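Local coordinates for cytoplasmic export protein 1 (Saccharomyces cerevisiae, PDB 3VWA), which takes part in nuclear tRNA export, binding tRNA and possibly collecting it from export receptors at the nuclear pore for delivery to the translation machinery, at residues A[89-94]-A[135-140]; A[111-116]-A[142-147]; A[26-31]-A[39-44]; A[100-105]-A[278-283]. One frame throughout, in Å; residues are numbered along the deposited sequence.

Contact 1. Residues A[89-94]-A[135-140]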
loop_
_atom_site.group_PDB
_atom_site.type_symbol
_atom_site.label_atom_id
_atom_site.label_comp_id
_atom_site.label_asym_id
_atom_site.label_seq_id
_atom_site.Cartn_x
_atom_site.Cartn_y
_atom_site.Cartn_z
ATOM N N GLU A 89 -16.428 -13.506 7.807
ATOM C CA GLU A 89 -15.372 -12.955 6.925
ATOM C C GLU A 89 -14.183 -12.456 7.804
ATOM O O GLU A 89 -14.317 -12.174 8.981
ATOM C CB GLU A 89 -15.872 -11.838 5.987
ATOM C CG GLU A 89 -17.296 -11.965 5.457
ATOM C CD GLU A 89 -17.422 -11.799 3.925
ATOM O OE1 GLU A 89 -17.723 -10.686 3.412
ATOM O OE2 GLU A 89 -17.236 -12.812 3.215
ATOM N N ARG A 90 -13.004 -12.416 7.229
ATOM C CA ARG A 90 -11.872 -11.986 7.978
ATOM C C ARG A 90 -12.149 -10.561 8.451
ATOM O O ARG A 90 -12.406 -9.662 7.644
ATOM C CB ARG A 90 -10.628 -11.992 7.108
ATOM C CG ARG A 90 -9.369 -11.629 7.891
ATOM C CD ARG A 90 -9.107 -12.570 9.070
ATOM N NE ARG A 90 -8.520 -13.851 8.664
ATOM C CZ ARG A 90 -7.235 -14.023 8.356
ATOM N NH1 ARG A 90 -6.800 -15.228 7.980
ATOM N NH2 ARG A 90 -6.376 -12.990 8.416
ATOM N N VAL A 91 -12.120 -10.378 9.752
ATOM C CA VAL A 91 -12.198 -9.058 10.327
ATOM C C VAL A 91 -10.975 -8.796 11.207
ATOM O O VAL A 91 -10.245 -9.733 11.566
ATOM C CB VAL A 91 -13.462 -8.850 11.160
ATOM C CG1 VAL A 91 -14.673 -8.692 10.261
ATOM C CG2 VAL A 91 -13.622 -9.973 12.208
ATOM N N VAL A 92 -10.795 -7.517 11.546
ATOM C CA VAL A 92 -9.687 -7.000 12.348
ATOM C C VAL A 92 -10.324 -6.241 13.505
ATOM O O VAL A 92 -11.235 -5.430 13.306
ATOM C CB VAL A 92 -8.725 -6.107 11.504
ATOM C CG1 VAL A 92 -7.673 -5.423 12.386
ATOM C CG2 VAL A 92 -7.979 -6.980 10.500
ATOM N N PRO A 93 -9.942 -6.563 14.736
ATOM C CA PRO A 93 -10.550 -5.762 15.799
ATOM C C PRO A 93 -10.011 -4.321 15.793
ATOM O O PRO A 93 -8.866 -4.105 15.518
ATOM C CB PRO A 93 -10.157 -6.492 17.075
ATOM C CG PRO A 93 -8.917 -7.266 16.718
ATOM C CD PRO A 93 -8.949 -7.528 15.230
ATOM N N PHE A 94 -10.865 -3.358 16.037
ATOM C CA PHE A 94 -10.485 -1.985 16.020
ATOM C C PHE A 94 -9.237 -1.766 16.873
ATOM O O PHE A 94 -9.179 -2.225 18.004
ATOM C CB PHE A 94 -11.657 -1.163 16.515
ATOM C CG PHE A 94 -11.472 0.285 16.318
ATOM C CD1 PHE A 94 -12.018 0.914 15.222
ATOM C CD2 PHE A 94 -10.761 1.042 17.257
ATOM C CE1 PHE A 94 -11.845 2.279 15.045
ATOM C CE2 PHE A 94 -10.621 2.376 17.093
ATOM C CZ PHE A 94 -11.149 3.000 15.971
ATOM N N SER A 135 -17.178 -4.166 20.663
ATOM C CA SER A 135 -18.058 -4.414 19.547
ATOM C C SER A 135 -17.393 -4.229 18.190
ATOM O O SER A 135 -17.922 -4.714 17.199
ATOM C CB SER A 135 -19.232 -3.475 19.597
ATOM O OG SER A 135 -19.973 -3.700 20.759
ATOM N N VAL A 136 -16.278 -3.485 18.116
ATOM C CA VAL A 136 -15.938 -2.883 16.819
ATOM C C VAL A 136 -14.860 -3.597 16.038
ATOM O O VAL A 136 -13.732 -3.781 16.529
ATOM C CB VAL A 136 -15.603 -1.372 16.907
ATOM C CG1 VAL A 136 -15.408 -0.808 15.488
ATOM C CG2 VAL A 136 -16.706 -0.616 17.672
ATOM N N PHE A 137 -15.212 -3.968 14.799
ATOM C CA PHE A 137 -14.233 -4.591 13.918
ATOM C C PHE A 137 -14.198 -3.883 12.590
ATOM O O PHE A 137 -15.131 -3.157 12.239
ATOM C CB PHE A 137 -14.551 -6.088 13.707
ATOM C CG PHE A 137 -14.323 -6.918 14.932
ATOM C CD1 PHE A 137 -15.226 -6.884 16.002
ATOM C CD2 PHE A 137 -13.201 -7.709 15.037
ATOM C CE1 PHE A 137 -14.996 -7.617 17.160
ATOM C CE2 PHE A 137 -12.976 -8.490 16.173
ATOM C CZ PHE A 137 -13.864 -8.440 17.224
ATOM N N ILE A 138 -13.125 -4.123 11.860
ATOM C CA ILE A 138 -12.948 -3.619 10.482
ATOM C C ILE A 138 -12.955 -4.775 9.486
ATOM O O ILE A 138 -12.212 -5.736 9.669
ATOM C CB ILE A 138 -11.570 -2.994 10.361
ATOM C CG1 ILE A 138 -11.356 -2.094 11.589
ATOM C CG2 ILE A 138 -11.487 -2.215 9.043
ATOM C CD1 ILE A 138 -9.908 -1.817 11.885
ATOM N N ASN A 139 -13.702 -4.657 8.397
ATOM C CA ASN A 139 -13.595 -5.718 7.393
ATOM C C ASN A 139 -12.392 -5.492 6.499
ATOM O O ASN A 139 -11.640 -4.535 6.766
ATOM C CB ASN A 139 -14.903 -5.909 6.596
ATOM C CG ASN A 139 -15.381 -4.643 5.911
ATOM O OD1 ASN A 139 -14.592 -3.797 5.477
ATOM N ND2 ASN A 139 -16.687 -4.539 5.758
ATOM N N ILE A 140 -12.212 -6.306 5.429
ATOM C CA ILE A 140 -11.064 -6.089 4.517
ATOM C C ILE A 140 -11.128 -4.753 3.756
ATOM O O ILE A 140 -10.121 -4.297 3.283
ATOM C CB ILE A 140 -10.797 -7.220 3.464
ATOM C CG1 ILE A 140 -12.089 -7.900 3.037
ATOM C CG2 ILE A 140 -9.806 -8.248 4.026
ATOM C CD1 ILE A 140 -12.898 -7.165 2.001
HETATM O O HOH W 1 -13.778 -8.960 5.559
#

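Contact 2. Residues A[111-116]-A[142-147]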
loop_
_atom_site.group_PDB
_atom_site.type_symbol
_atom_site.label_atom_id
_atom_site.label_comp_id
_atom_site.label_asym_id
_atom_site.label_seq_id
_atom_site.Cartn_x
_atom_site.Cartn_y
_atom_site.Cartn_z
ATOM N N LEU A 111 -16.312 9.163 9.401
ATOM C CA LEU A 111 -16.707 8.151 8.409
ATOM C C LEU A 111 -17.027 6.806 9.067
ATOM O O LEU A 111 -18.057 6.226 8.784
ATOM C CB LEU A 111 -15.630 8.010 7.335
ATOM C CG LEU A 111 -15.960 7.452 5.925
ATOM C CD1 LEU A 111 -15.174 6.196 5.661
ATOM C CD2 LEU A 111 -17.437 7.271 5.573
ATOM N N GLY A 112 -16.200 6.349 10.008
ATOM C CA GLY A 112 -16.476 5.050 10.654
ATOM C C GLY A 112 -17.737 5.117 11.481
ATOM O O GLY A 112 -18.595 4.229 11.457
ATOM N N ILE A 113 -17.891 6.221 12.188
ATOM C CA ILE A 113 -19.118 6.430 12.973
ATOM C C ILE A 113 -20.341 6.381 12.073
ATOM O O ILE A 113 -21.363 5.815 12.450
ATOM C CB ILE A 113 -19.062 7.777 13.711
ATOM C CG1 ILE A 113 -18.090 7.642 14.898
ATOM C CG2 ILE A 113 -20.427 8.194 14.208
ATOM C CD1 ILE A 113 -17.764 8.990 15.539
ATOM N N SER A 114 -20.229 6.967 10.886
ATOM C CA SER A 114 -21.342 6.928 9.915
ATOM C C SER A 114 -21.647 5.473 9.439
ATOM O O SER A 114 -22.813 5.122 9.193
ATOM C CB SER A 114 -21.125 7.886 8.746
ATOM O OG SER A 114 -20.224 7.407 7.745
ATOM N N GLN A 115 -20.625 4.615 9.387
ATOM C CA GLN A 115 -20.843 3.239 9.009
ATOM C C GLN A 115 -21.552 2.485 10.136
ATOM O O GLN A 115 -22.430 1.668 9.873
ATOM C CB GLN A 115 -19.520 2.576 8.632
ATOM C CG GLN A 115 -18.953 3.074 7.312
ATOM C CD GLN A 115 -17.465 2.893 7.214
ATOM O OE1 GLN A 115 -16.806 2.491 8.178
ATOM N NE2 GLN A 115 -16.912 3.179 6.035
ATOM N N LEU A 116 -21.219 2.810 11.390
ATOM C CA LEU A 116 -21.838 2.167 12.545
ATOM C C LEU A 116 -23.309 2.593 12.650
ATOM O O LEU A 116 -24.159 1.788 13.022
ATOM C CB LEU A 116 -21.090 2.546 13.836
ATOM C CG LEU A 116 -19.665 2.065 14.012
ATOM C CD1 LEU A 116 -19.232 2.448 15.412
ATOM C CD2 LEU A 116 -19.531 0.544 13.874
ATOM N N GLY A 142 -11.995 -1.949 5.064
ATOM C CA GLY A 142 -11.706 -0.830 5.977
ATOM C C GLY A 142 -12.961 -0.259 6.619
ATOM O O GLY A 142 -12.893 0.744 7.330
ATOM N N GLU A 143 -14.097 -0.917 6.392
ATOM C CA GLU A 143 -15.373 -0.427 6.858
ATOM C C GLU A 143 -15.603 -1.009 8.245
ATOM O O GLU A 143 -15.240 -2.171 8.543
ATOM C CB GLU A 143 -16.550 -0.878 5.941
ATOM C CG GLU A 143 -16.565 -0.395 4.486
ATOM C CD GLU A 143 -17.616 -1.165 3.634
ATOM O OE1 GLU A 143 -17.546 -2.413 3.611
ATOM O OE2 GLU A 143 -18.538 -0.565 3.034
ATOM N N TRP A 144 -16.298 -0.233 9.056
ATOM C CA TRP A 144 -16.464 -0.589 10.469
ATOM C C TRP A 144 -17.654 -1.458 10.556
ATOM O O TRP A 144 -18.723 -1.032 10.142
ATOM C CB TRP A 144 -16.678 0.679 11.325
ATOM C CG TRP A 144 -15.426 1.524 11.417
ATOM C CD1 TRP A 144 -14.275 1.421 10.631
ATOM C CD2 TRP A 144 -15.170 2.626 12.338
ATOM N NE1 TRP A 144 -13.349 2.326 11.011
ATOM C CE2 TRP A 144 -13.818 3.094 12.039
ATOM C CE3 TRP A 144 -15.905 3.251 13.368
ATOM C CZ2 TRP A 144 -13.232 4.180 12.729
ATOM C CZ3 TRP A 144 -15.320 4.356 14.053
ATOM C CH2 TRP A 144 -14.007 4.795 13.734
ATOM N N VAL A 145 -17.455 -2.659 11.112
ATOM C CA VAL A 145 -18.485 -3.686 11.344
ATOM C C VAL A 145 -18.680 -4.103 12.856
ATOM O O VAL A 145 -17.787 -3.903 13.689
ATOM C CB VAL A 145 -18.281 -4.911 10.398
ATOM C CG1 VAL A 145 -18.563 -4.523 8.934
ATOM C CG2 VAL A 145 -16.865 -5.516 10.523
ATOM N N LEU A 146 -19.834 -4.698 13.186
ATOM C CA LEU A 146 -20.220 -4.922 14.573
ATOM C C LEU A 146 -20.301 -6.392 14.929
ATOM O O LEU A 146 -20.749 -7.232 14.150
ATOM C CB LEU A 146 -21.567 -4.260 14.896
ATOM C CG LEU A 146 -21.502 -2.743 15.133
ATOM C CD1 LEU A 146 -22.899 -2.109 15.240
ATOM C CD2 LEU A 146 -20.626 -2.411 16.353
ATOM N N PHE A 147 -19.812 -6.677 16.114
ATOM C CA PHE A 147 -19.875 -7.996 16.637
ATOM C C PHE A 147 -20.564 -7.995 18.001
ATOM O O PHE A 147 -20.610 -6.970 18.691
ATOM C CB PHE A 147 -18.480 -8.559 16.775
ATOM C CG PHE A 147 -18.448 -9.883 17.441
ATOM C CD1 PHE A 147 -18.823 -11.039 16.732
ATOM C CD2 PHE A 147 -18.093 -9.988 18.804
ATOM C CE1 PHE A 147 -18.806 -12.292 17.347
ATOM C CE2 PHE A 147 -18.080 -11.240 19.424
ATOM C CZ PHE A 147 -18.448 -12.386 18.693
HETATM O O HOH W 2 -14.275 3.234 7.623
#

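Contact 3. Residues A[26-31]-A[39-44]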
loop_
_atom_site.group_PDB
_atom_site.type_symbol
_atom_site.label_atom_id
_atom_site.label_comp_id
_atom_site.label_asym_id
_atom_site.label_seq_id
_atom_site.Cartn_x
_atom_site.Cartn_y
_atom_site.Cartn_z
ATOM N N TRP A 26 -15.263 -14.619 24.407
ATOM C CA TRP A 26 -14.784 -15.081 23.112
ATOM C C TRP A 26 -13.300 -14.939 23.000
ATOM O O TRP A 26 -12.707 -13.957 23.497
ATOM C CB TRP A 26 -15.401 -14.264 21.954
ATOM C CG TRP A 26 -16.892 -14.328 21.949
ATOM C CD1 TRP A 26 -17.791 -13.457 22.554
ATOM C CD2 TRP A 26 -17.730 -15.347 21.324
ATOM N NE1 TRP A 26 -19.079 -13.887 22.355
ATOM C CE2 TRP A 26 -19.107 -14.991 21.635
ATOM C CE3 TRP A 26 -17.480 -16.497 20.576
ATOM C CZ2 TRP A 26 -20.173 -15.758 21.208
ATOM C CZ3 TRP A 26 -18.566 -17.239 20.128
ATOM C CH2 TRP A 26 -19.878 -16.875 20.451
ATOM N N GLN A 27 -12.698 -15.897 22.303
ATOM C CA GLN A 27 -11.371 -15.703 21.687
ATOM C C GLN A 27 -11.534 -15.459 20.197
ATOM O O GLN A 27 -12.394 -16.060 19.545
ATOM C CB GLN A 27 -10.495 -16.926 21.883
ATOM C CG GLN A 27 -10.030 -17.071 23.313
ATOM C CD GLN A 27 -9.319 -18.378 23.503
ATOM O OE1 GLN A 27 -9.904 -19.458 23.303
ATOM N NE2 GLN A 27 -8.042 -18.304 23.870
ATOM N N CYS A 28 -10.706 -14.594 19.650
ATOM C CA CYS A 28 -10.833 -14.277 18.244
ATOM C C CYS A 28 -9.549 -14.683 17.524
ATOM O O CYS A 28 -8.462 -14.195 17.855
ATOM C CB CYS A 28 -11.168 -12.801 18.076
ATOM S SG CYS A 28 -10.968 -12.137 16.415
ATOM N N PHE A 29 -9.703 -15.596 16.558
ATOM C CA PHE A 29 -8.579 -16.229 15.862
ATOM C C PHE A 29 -8.664 -15.930 14.374
ATOM O O PHE A 29 -9.773 -15.969 13.818
ATOM C CB PHE A 29 -8.624 -17.780 16.019
ATOM C CG PHE A 29 -8.283 -18.299 17.405
ATOM C CD1 PHE A 29 -6.960 -18.526 17.763
ATOM C CD2 PHE A 29 -9.281 -18.613 18.327
ATOM C CE1 PHE A 29 -6.619 -19.028 19.013
ATOM C CE2 PHE A 29 -8.938 -19.113 19.589
ATOM C CZ PHE A 29 -7.597 -19.314 19.937
ATOM N N ASP A 30 -7.522 -15.669 13.714
ATOM C CA ASP A 30 -7.496 -15.769 12.228
ATOM C C ASP A 30 -7.582 -17.239 11.822
ATOM O O ASP A 30 -7.072 -18.106 12.517
ATOM C CB ASP A 30 -6.211 -15.205 11.592
ATOM C CG ASP A 30 -6.046 -13.693 11.802
ATOM O OD1 ASP A 30 -7.046 -12.989 12.035
ATOM O OD2 ASP A 30 -4.895 -13.211 11.731
ATOM N N GLY A 31 -8.198 -17.486 10.669
ATOM C CA GLY A 31 -8.288 -18.788 10.105
ATOM C C GLY A 31 -8.382 -18.665 8.604
ATOM O O GLY A 31 -8.316 -17.550 8.053
ATOM N N PRO A 39 -9.617 -16.469 3.587
ATOM C CA PRO A 39 -9.333 -15.967 4.945
ATOM C C PRO A 39 -10.594 -15.701 5.747
ATOM O O PRO A 39 -11.500 -15.059 5.264
ATOM C CB PRO A 39 -8.627 -14.628 4.681
ATOM C CG PRO A 39 -8.006 -14.793 3.325
ATOM C CD PRO A 39 -9.064 -15.557 2.562
ATOM N N VAL A 40 -10.652 -16.203 6.975
ATOM C CA VAL A 40 -11.846 -16.037 7.794
ATOM C C VAL A 40 -11.427 -15.684 9.200
ATOM O O VAL A 40 -10.271 -15.786 9.574
ATOM C CB VAL A 40 -12.674 -17.349 7.858
ATOM C CG1 VAL A 40 -13.127 -17.804 6.463
ATOM C CG2 VAL A 40 -11.862 -18.464 8.540
ATOM N N THR A 41 -12.385 -15.278 9.996
ATOM C CA THR A 41 -12.113 -15.062 11.410
ATOM C C THR A 41 -13.022 -15.993 12.155
ATOM O O THR A 41 -14.208 -16.060 11.872
ATOM C CB THR A 41 -12.424 -13.609 11.820
ATOM O OG1 THR A 41 -11.383 -12.810 11.285
ATOM C CG2 THR A 41 -12.435 -13.431 13.351
ATOM N N VAL A 42 -12.449 -16.693 13.118
ATOM C CA VAL A 42 -13.134 -17.658 13.929
ATOM C C VAL A 42 -13.268 -17.119 15.371
ATOM O O VAL A 42 -12.260 -16.854 16.076
ATOM C CB VAL A 42 -12.331 -18.990 13.903
ATOM C CG1 VAL A 42 -12.866 -19.953 14.952
ATOM C CG2 VAL A 42 -12.316 -19.608 12.485
ATOM N N PHE A 43 -14.508 -16.930 15.808
ATOM C CA PHE A 43 -14.771 -16.564 17.188
ATOM C C PHE A 43 -15.098 -17.831 17.998
ATOM O O PHE A 43 -16.069 -18.573 17.717
ATOM C CB PHE A 43 -15.927 -15.573 17.292
ATOM C CG PHE A 43 -15.604 -14.207 16.764
ATOM C CD1 PHE A 43 -14.999 -13.231 17.597
ATOM C CD2 PHE A 43 -15.962 -13.850 15.453
ATOM C CE1 PHE A 43 -14.756 -11.943 17.078
ATOM C CE2 PHE A 43 -15.691 -12.582 14.969
ATOM C CZ PHE A 43 -15.105 -11.636 15.786
ATOM N N LYS A 44 -14.256 -18.080 18.991
ATOM C CA LYS A 44 -14.378 -19.261 19.808
ATOM C C LYS A 44 -14.923 -18.822 21.158
ATOM O O LYS A 44 -14.310 -17.988 21.829
ATOM C CB LYS A 44 -13.005 -19.912 19.971
ATOM C CG LYS A 44 -12.964 -21.024 21.008
ATOM C CD LYS A 44 -11.804 -21.957 20.708
ATOM C CE LYS A 44 -12.193 -23.378 21.059
ATOM N NZ LYS A 44 -12.530 -23.489 22.491
HETATM O O HOH W 3 -9.339 -12.772 12.867
#

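Contact 4. Residues A[100-105]-A[278-283]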
loop_
_atom_site.group_PDB
_atom_site.type_symbol
_atom_site.label_atom_id
_atom_site.label_comp_id
_atom_site.label_asym_id
_atom_site.label_seq_id
_atom_site.Cartn_x
_atom_site.Cartn_y
_atom_site.Cartn_z
ATOM N N GLY A 100 -4.877 6.964 18.822
ATOM C CA GLY A 100 -4.174 8.243 18.887
ATOM C C GLY A 100 -3.802 8.667 17.494
ATOM O O GLY A 100 -3.970 9.821 17.131
ATOM N N SER A 101 -3.316 7.716 16.707
ATOM C CA SER A 101 -3.059 7.970 15.313
ATOM C C SER A 101 -4.300 8.273 14.539
ATOM O O SER A 101 -4.311 9.275 13.858
ATOM C CB SER A 101 -2.339 6.814 14.652
ATOM O OG SER A 101 -0.978 6.901 14.985
ATOM N N LEU A 102 -5.329 7.420 14.632
ATOM C CA LEU A 102 -6.498 7.501 13.723
ATOM C C LEU A 102 -7.299 8.752 13.997
ATOM O O LEU A 102 -7.879 9.296 13.095
ATOM C CB LEU A 102 -7.440 6.316 13.904
ATOM C CG LEU A 102 -6.883 4.928 13.632
ATOM C CD1 LEU A 102 -7.950 3.986 14.135
ATOM C CD2 LEU A 102 -6.592 4.744 12.143
ATOM N N SER A 103 -7.281 9.193 15.262
ATOM C CA SER A 103 -7.894 10.444 15.762
ATOM C C SER A 103 -7.388 11.647 15.014
ATOM O O SER A 103 -8.059 12.649 14.935
ATOM C CB SER A 103 -7.465 10.662 17.211
ATOM O OG SER A 103 -8.400 10.156 18.093
ATOM N N GLN A 104 -6.164 11.556 14.499
ATOM C CA GLN A 104 -5.575 12.632 13.704
ATOM C C GLN A 104 -6.317 12.944 12.408
ATOM O O GLN A 104 -6.277 14.062 11.926
ATOM C CB GLN A 104 -4.097 12.334 13.454
ATOM C CG GLN A 104 -3.268 12.436 14.743
ATOM C CD GLN A 104 -1.760 12.534 14.532
ATOM O OE1 GLN A 104 -1.253 12.387 13.425
ATOM N NE2 GLN A 104 -1.031 12.763 15.620
ATOM N N ASN A 105 -7.029 11.970 11.847
ATOM C CA ASN A 105 -7.878 12.226 10.669
ATOM C C ASN A 105 -9.329 12.201 11.118
ATOM O O ASN A 105 -10.005 11.137 11.118
ATOM C CB ASN A 105 -7.626 11.183 9.567
ATOM C CG ASN A 105 -8.492 11.418 8.315
ATOM O OD1 ASN A 105 -9.516 12.041 8.399
ATOM N ND2 ASN A 105 -8.047 10.931 7.160
ATOM N N ASN A 278 -3.787 8.144 7.898
ATOM C CA ASN A 278 -4.273 7.802 9.239
ATOM C C ASN A 278 -5.699 7.292 9.176
ATOM O O ASN A 278 -6.475 7.502 10.102
ATOM C CB ASN A 278 -4.213 9.007 10.186
ATOM C CG ASN A 278 -2.796 9.510 10.382
ATOM O OD1 ASN A 278 -2.467 10.596 9.961
ATOM N ND2 ASN A 278 -1.940 8.674 10.946
ATOM N N LEU A 279 -6.043 6.620 8.072
ATOM C CA LEU A 279 -7.343 5.936 8.017
ATOM C C LEU A 279 -7.240 4.495 8.525
ATOM O O LEU A 279 -6.157 3.888 8.467
ATOM C CB LEU A 279 -7.817 5.949 6.579
ATOM C CG LEU A 279 -8.154 7.326 6.020
ATOM C CD1 LEU A 279 -8.498 7.192 4.547
ATOM C CD2 LEU A 279 -9.344 7.886 6.780
ATOM N N THR A 280 -8.334 3.904 8.999
ATOM C CA THR A 280 -8.291 2.435 9.268
ATOM C C THR A 280 -7.878 1.634 8.043
ATOM O O THR A 280 -8.348 1.905 6.921
ATOM C CB THR A 280 -9.583 1.844 9.868
ATOM O OG1 THR A 280 -10.727 2.522 9.343
ATOM C CG2 THR A 280 -9.541 1.970 11.405
ATOM N N PRO A 281 -6.919 0.716 8.223
ATOM C CA PRO A 281 -6.451 -0.084 7.094
ATOM C C PRO A 281 -7.584 -0.781 6.374
ATOM O O PRO A 281 -8.545 -1.253 6.987
ATOM C CB PRO A 281 -5.525 -1.122 7.755
ATOM C CG PRO A 281 -5.745 -0.983 9.251
ATOM C CD PRO A 281 -6.098 0.458 9.430
ATOM N N GLY A 282 -7.486 -0.813 5.061
ATOM C CA GLY A 282 -8.436 -1.594 4.274
ATOM C C GLY A 282 -9.043 -0.783 3.194
ATOM O O GLY A 282 -9.108 -1.270 2.064
HETATM N N MSE A 283 -9.467 0.465 3.502
HETATM C CA MSE A 283 -10.223 1.230 2.491
HETATM C C MSE A 283 -9.342 1.630 1.348
HETATM O O MSE A 283 -9.731 1.558 0.139
HETATM C CB MSE A 283 -10.940 2.480 3.005
HETATM C CG MSE A 283 -11.882 2.799 1.847
HETATM SE SE MSE A 283 -13.004 4.343 2.097
HETATM C CE MSE A 283 -11.858 5.864 2.621
HETATM O O HOH W 4 -9.333 8.113 10.684
#

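Contact 1. Residues A[89-94]-A[135-140]
The phenyl ring of Phe137 is met obliquely by Pro93 and Val91. Pro93 CB lies 3.6 Å from Phe137 CE2, while the CG2 methyl of Val91 reaches Phe137 CD2 at the same 3.6 Å, the Val91 and Phe137 side chains crossing at about a right angle. Outside the pair, Phe137 also meets Phe43 edge-to-face. The second ring, that of Phe94, runs alongside Val136, pointing the same way, with CD1 3.8 Å from Val136 CG1. Both groups stand anti to their own backbone N (chi1 -170° and -174°), which keeps ring and methyl in step; Trp144 meets the Phe94 ring edge-to-face.

The backbones of the two segments form a short antiparallel pairing. Val92 N donates to Ile138 O at 3.0 Å, and Ile138 N returns a straighter bond to Val92 O at 2.7 Å, in the carbonyl plane. Phe94 N then reaches Val136 O at 2.9 Å, a position open to Phe94 but closed to Pro93, which has no N-H and suits the non-hydrogen-bonded place opposite Phe137. Farther along, a water links Arg90 O to Ile140 N. The guanidinium of Arg90 leads away from this pairing, its NE and NH1 bonded to Val40 O and Gly31 O.

Residues 89-94 probably correspond to the hinge of protein kinases, since they follow strand 85-89. Strand 136-138 is the middle of three strands, between 92-93 and 144-146; helix 186-198 packs on Val136 and Phe94, and strand 39-45 lies beside Arg90.

Contact 2. Residues A[111-116]-A[142-147]
Trp144 and Gln115 are set for each other by their first torsions, each with CG anti to its carbonyl carbon (chi1 -70° and -71°). From there the Gln115 chain runs out extended and brings OE1 to the backbone of Trp144, whose N donates to it at 2.9 Å from above the amide's carbonyl plane. A water also donates to OE1 and to Gly142 O, giving the buried amide oxygen a second grip. The indole meanwhile lies flat against helix 106-122: Gly112 CA sits over its six-membered ring, 3.3 Å from the centroid, a CH-pi contact. Only glycine fits here, because a CB would point straight into Trp144 CD2. In the kinase-like domain, helix 106-122 packs against a short three-stranded sheet, and strand 144-146 of that sheet runs at 35° to the axis of residues 111-116. Replacing Trp144 by an alanine would probably open a gap above Gly112 and leave Thr280 OG1, bonded to the indole NE1, without its donor. Leu116, an apolar residue suited to this buried place, approaches the indole near its plane. Its CD2 touches Trp144 CB at 3.8 Å and Leu146 CD2 at 4.0 Å, the two leucines lying crosswise.

Contact 3. Residues A[26-31]-A[39-44]
Cys28 and Phe43 face each other across a beta hairpin, strands 26-33 and 39-45, in the antiparallel sheet of the N-terminal kinase-like domain. They form a non-hydrogen-bonded pair with both side chains on one face, where the Cys28 sulfur stands obliquely to the Phe43 ring, 4.5 Å from SG to the centroid. The thiol is placed by its torsion (chi1 166°, SG opposite the backbone N), which also brings SG to 3.6 Å from Thr41 CG2. Small and apolar, cysteine fills the place between ring and methyl. Trp26, two residues before Cys28, packs its CE3 on Phe43 CB at 3.7 Å, with Phe43 O near the plane of the indole at its edge.

The opposite face carries Gln27, Phe29, Val42 and Lys44. Lys44 runs alongside both Gln27 and Phe29, pointing the same way, so its aliphatic part, from CB to CD, passes by the edge of the Phe29 ring. Its charged end goes on to Gln82 O. Lysine thus serves twice, as an apolar neighbour near the sheet and a donor beyond it.

Six backbone bonds join the strands, in pairs at Gln27 with Lys44, Phe29 with Val42 and Gly31 with Val40. A side chain on Gly31 would press on the methyls of Val40 and Val42. Without one, Val40 CG2 rests 3.5 Å from Gly31 C.

Contact 4. Residues A[100-105]-A[278-283]
Leu102 and Asn278 bring the two backbones closest, their CA atoms 5.0 Å apart. Residues 102-105 form a type I beta turn after the short helix, closed by Asn105 N on Leu102 O. Facing it, Asn278 has a left-handed backbone (phi 61°), after which Leu279 and Thr280 extend along the loop that leads to helix 283-303. No direct hydrogen bond crosses; a water lies 3.1 Å from Leu102 O and 3.0 Å from Asn278 O, placed to bridge them, though it cannot serve every acceptor around it.

Leu102 sends its branched tip over the loop. CD2 meets Asn278 O at 3.4 Å and CD1 meets Thr280 CG2 at 3.7 Å, the leucine and threonine side chains set nearly perpendicular. Asn278 points toward the 100-105 segment, with CB 3.7 Å from Ser101 O and its amide turned well away from the plane of the Gln104 amide. Asparagine tolerates left-handed angles well, and a valine here, branched at CB and without the amide, would probably strain the left-handed backbone and leave Ser101 and Gln104 without their polar neighbour.

Asn105 stands at the N-cap of helix 106-122, where OD1 accepts from Gly108 N. Its other amide arm, ND2, donates to Ile275 O and Arg277 O, tying the helix start to the chain just before the loop. That same ND2 rests 3.3 Å from Leu279 CD2.

In the fold
Contacts 1 to 3 lie in the kinase-like part; contact 4 joins it to the loop before helix 283-303, ahead of the HEAT repeats at residues 381-419 and 494-530. Contact 3 lies in the N-terminal sheet and contact 1 at the hinge-like segment beside it, centres about 11 Å apart. Contacts 1 and 2 share a sheet, with centres about 9 Å apart and Phe137 O 2.6 Å from Val145 N. Phe147, at the end of contact 2, stacks on Phe43 of contact 3. Contact 4 sits about 14 Å from contact 1, centre to centre, with Phe94 CZ 3.8 Å from Leu102 CD1; it does not touch contact 3, whose nearest atoms are about 12 Å away.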